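Local coordinates for iron-regulated ABC transporter siderophore-binding protein SirA (Staphylococcus aureus subsp. aureus, PDB 3MWF), which binds iron-loaded staphyloferrin B and probably delivers this siderophore to an ABC transporter for iron uptake, at residues E213-M218 against S243-S248. Sequence-based numbering, arbitrary orientation.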
loop_
_atom_site.group_PDB
_atom_site.type_symbol
_atom_site.label_atom_id
_atom_site.label_comp_id
_atom_site.label_asym_id
_atom_site.label_seq_id
_atom_site.Cartn_x
_atom_site.Cartn_y
_atom_site.Cartn_z
ATOM N N GLU A 213 13.833 2.145 -22.787
ATOM C CA GLU A 213 12.959 1.979 -23.946
ATOM C C GLU A 213 11.503 1.725 -23.559
ATOM O O GLU A 213 10.602 1.950 -24.366
ATOM C CB GLU A 213 13.449 0.842 -24.850
ATOM C CG GLU A 213 14.672 1.180 -25.676
ATOM C CD GLU A 213 14.687 0.439 -27.006
ATOM O OE1 GLU A 213 15.686 0.588 -27.737
ATOM O OE2 GLU A 213 13.694 -0.276 -27.333
ATOM N N SER A 214 11.274 1.255 -22.332
ATOM C CA SER A 214 9.901 0.998 -21.852
ATOM C C SER A 214 9.211 2.228 -21.265
ATOM O O SER A 214 8.055 2.179 -20.892
ATOM C CB SER A 214 9.884 -0.153 -20.846
ATOM O OG SER A 214 10.505 -1.290 -21.434
ATOM N N ILE A 215 9.938 3.338 -21.177
ATOM C CA ILE A 215 9.375 4.554 -20.588
ATOM C C ILE A 215 7.998 4.958 -21.166
ATOM O O ILE A 215 7.120 5.391 -20.411
ATOM C CB ILE A 215 10.405 5.698 -20.602
ATOM C CG1 ILE A 215 11.404 5.464 -19.451
ATOM C CG2 ILE A 215 9.704 7.057 -20.475
ATOM C CD1 ILE A 215 12.675 6.335 -19.539
ATOM N N PRO A 216 7.770 4.777 -22.485
ATOM C CA PRO A 216 6.432 5.121 -22.977
ATOM C C PRO A 216 5.244 4.465 -22.281
ATOM O O PRO A 216 4.145 5.007 -22.334
ATOM C CB PRO A 216 6.508 4.717 -24.459
ATOM C CG PRO A 216 7.942 5.035 -24.804
ATOM C CD PRO A 216 8.704 4.525 -23.602
ATOM N N LEU A 217 5.448 3.297 -21.653
ATOM C CA LEU A 217 4.395 2.646 -20.898
ATOM C C LEU A 217 3.885 3.513 -19.730
ATOM O O LEU A 217 2.755 3.320 -19.258
ATOM C CB LEU A 217 4.849 1.245 -20.420
ATOM C CG LEU A 217 3.819 0.295 -19.793
ATOM C CD1 LEU A 217 2.684 -0.002 -20.788
ATOM C CD2 LEU A 217 4.489 -1.033 -19.321
ATOM N N MET A 218 4.722 4.452 -19.287
ATOM C CA MET A 218 4.396 5.365 -18.202
ATOM C C MET A 218 3.483 6.500 -18.631
ATOM O O MET A 218 3.052 7.305 -17.794
ATOM C CB MET A 218 5.705 6.015 -17.698
ATOM C CG MET A 218 6.693 4.995 -17.163
ATOM S SD MET A 218 8.218 5.890 -16.783
ATOM C CE MET A 218 9.202 4.508 -16.257
ATOM N N SER A 243 17.974 10.045 -11.976
ATOM C CA SER A 243 18.740 10.945 -12.843
ATOM C C SER A 243 18.864 10.410 -14.270
ATOM O O SER A 243 18.584 11.144 -15.224
ATOM C CB SER A 243 20.130 11.196 -12.259
ATOM O OG SER A 243 20.861 12.041 -13.148
ATOM N N GLU A 244 19.249 9.143 -14.403
ATOM C CA GLU A 244 19.433 8.488 -15.705
ATOM C C GLU A 244 18.129 8.371 -16.494
ATOM O O GLU A 244 18.089 8.684 -17.704
ATOM C CB GLU A 244 20.088 7.123 -15.520
ATOM C CG GLU A 244 21.558 7.313 -15.105
ATOM C CD GLU A 244 22.248 6.069 -14.599
ATOM O OE1 GLU A 244 21.596 5.017 -14.403
ATOM O OE2 GLU A 244 23.476 6.168 -14.385
ATOM N N TRP A 245 17.075 7.919 -15.819
ATOM C CA TRP A 245 15.782 7.737 -16.490
ATOM C C TRP A 245 15.129 9.065 -16.871
ATOM O O TRP A 245 14.602 9.187 -17.985
ATOM C CB TRP A 245 14.821 6.856 -15.670
ATOM C CG TRP A 245 15.205 5.394 -15.693
ATOM C CD1 TRP A 245 16.390 4.851 -15.277
ATOM C CD2 TRP A 245 14.406 4.295 -16.172
ATOM N NE1 TRP A 245 16.384 3.471 -15.459
ATOM C CE2 TRP A 245 15.185 3.110 -16.019
ATOM C CE3 TRP A 245 13.110 4.193 -16.721
ATOM C CZ2 TRP A 245 14.704 1.834 -16.369
ATOM C CZ3 TRP A 245 12.633 2.914 -17.096
ATOM C CH2 TRP A 245 13.442 1.754 -16.906
ATOM N N THR A 246 15.184 10.060 -15.988
ATOM C CA THR A 246 14.492 11.342 -16.239
ATOM C C THR A 246 15.279 12.211 -17.234
ATOM O O THR A 246 14.725 13.167 -17.778
ATOM C CB THR A 246 14.136 12.150 -14.970
ATOM O OG1 THR A 246 15.339 12.514 -14.258
ATOM C CG2 THR A 246 13.147 11.351 -14.052
ATOM N N SER A 247 16.532 11.833 -17.486
ATOM C CA SER A 247 17.423 12.508 -18.446
ATOM C C SER A 247 17.260 11.985 -19.878
ATOM O O SER A 247 17.827 12.556 -20.822
ATOM C CB SER A 247 18.888 12.302 -18.037
ATOM O OG SER A 247 19.168 13.134 -16.946
ATOM N N SER A 248 16.499 10.901 -20.044
ATOM C CA SER A 248 16.372 10.244 -21.345
ATOM C C SER A 248 15.418 10.994 -22.266
ATOM O O SER A 248 14.482 11.676 -21.813
ATOM C CB SER A 248 15.888 8.795 -21.192
ATOM O OG SER A 248 14.585 8.820 -20.654
#
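The benzo ring of Trp245 reaches between Ile215 and Met218, whose CG1 and CE lie obliquely by its CE3-CZ3 bond, about 2 Å off the indole plane on opposite sides. In the lobe of this periplasmic-binding-protein fold that holds the mixed sheet with strands 206-209 and 222-227, the contact packs a 3-10 turn (213-218) from the loop joining those strands against the C-terminal part of helix 236-246 and what follows. Ile215 makes the nearer approach, its CG1 lying 3.5 Å from Trp245 CE3. With CG1 set beside the backbone N (chi1 -78°) and the chain extended, CD1 continues past the ring, 3.6 Å from Trp245 CE3. The Met218 side chain crosses that of Trp245 at about a right angle, its straight run (chi3 -178°) carrying CE to 3.9 Å from Trp245 CZ3. Lys212 adds a cation-pi contact to the indole, while Leu209 and Thr173 connect the ring to the sheet. All four touching residues are buried, none lines the siderophore pocket and no hydrogen bond crosses between the segments, so they meet by van der Waals packing, mostly apolar. Ser248, the N-cap of helix 249-253, takes a bond from Trp251 N on its OG and donates to Trp245 O at 2.7 Å, with a C=O...donor angle of 152°. The same Ser248 OG, engaged in two hydrogen bonds, also meets Ile215 CD1 at 3.3 Å.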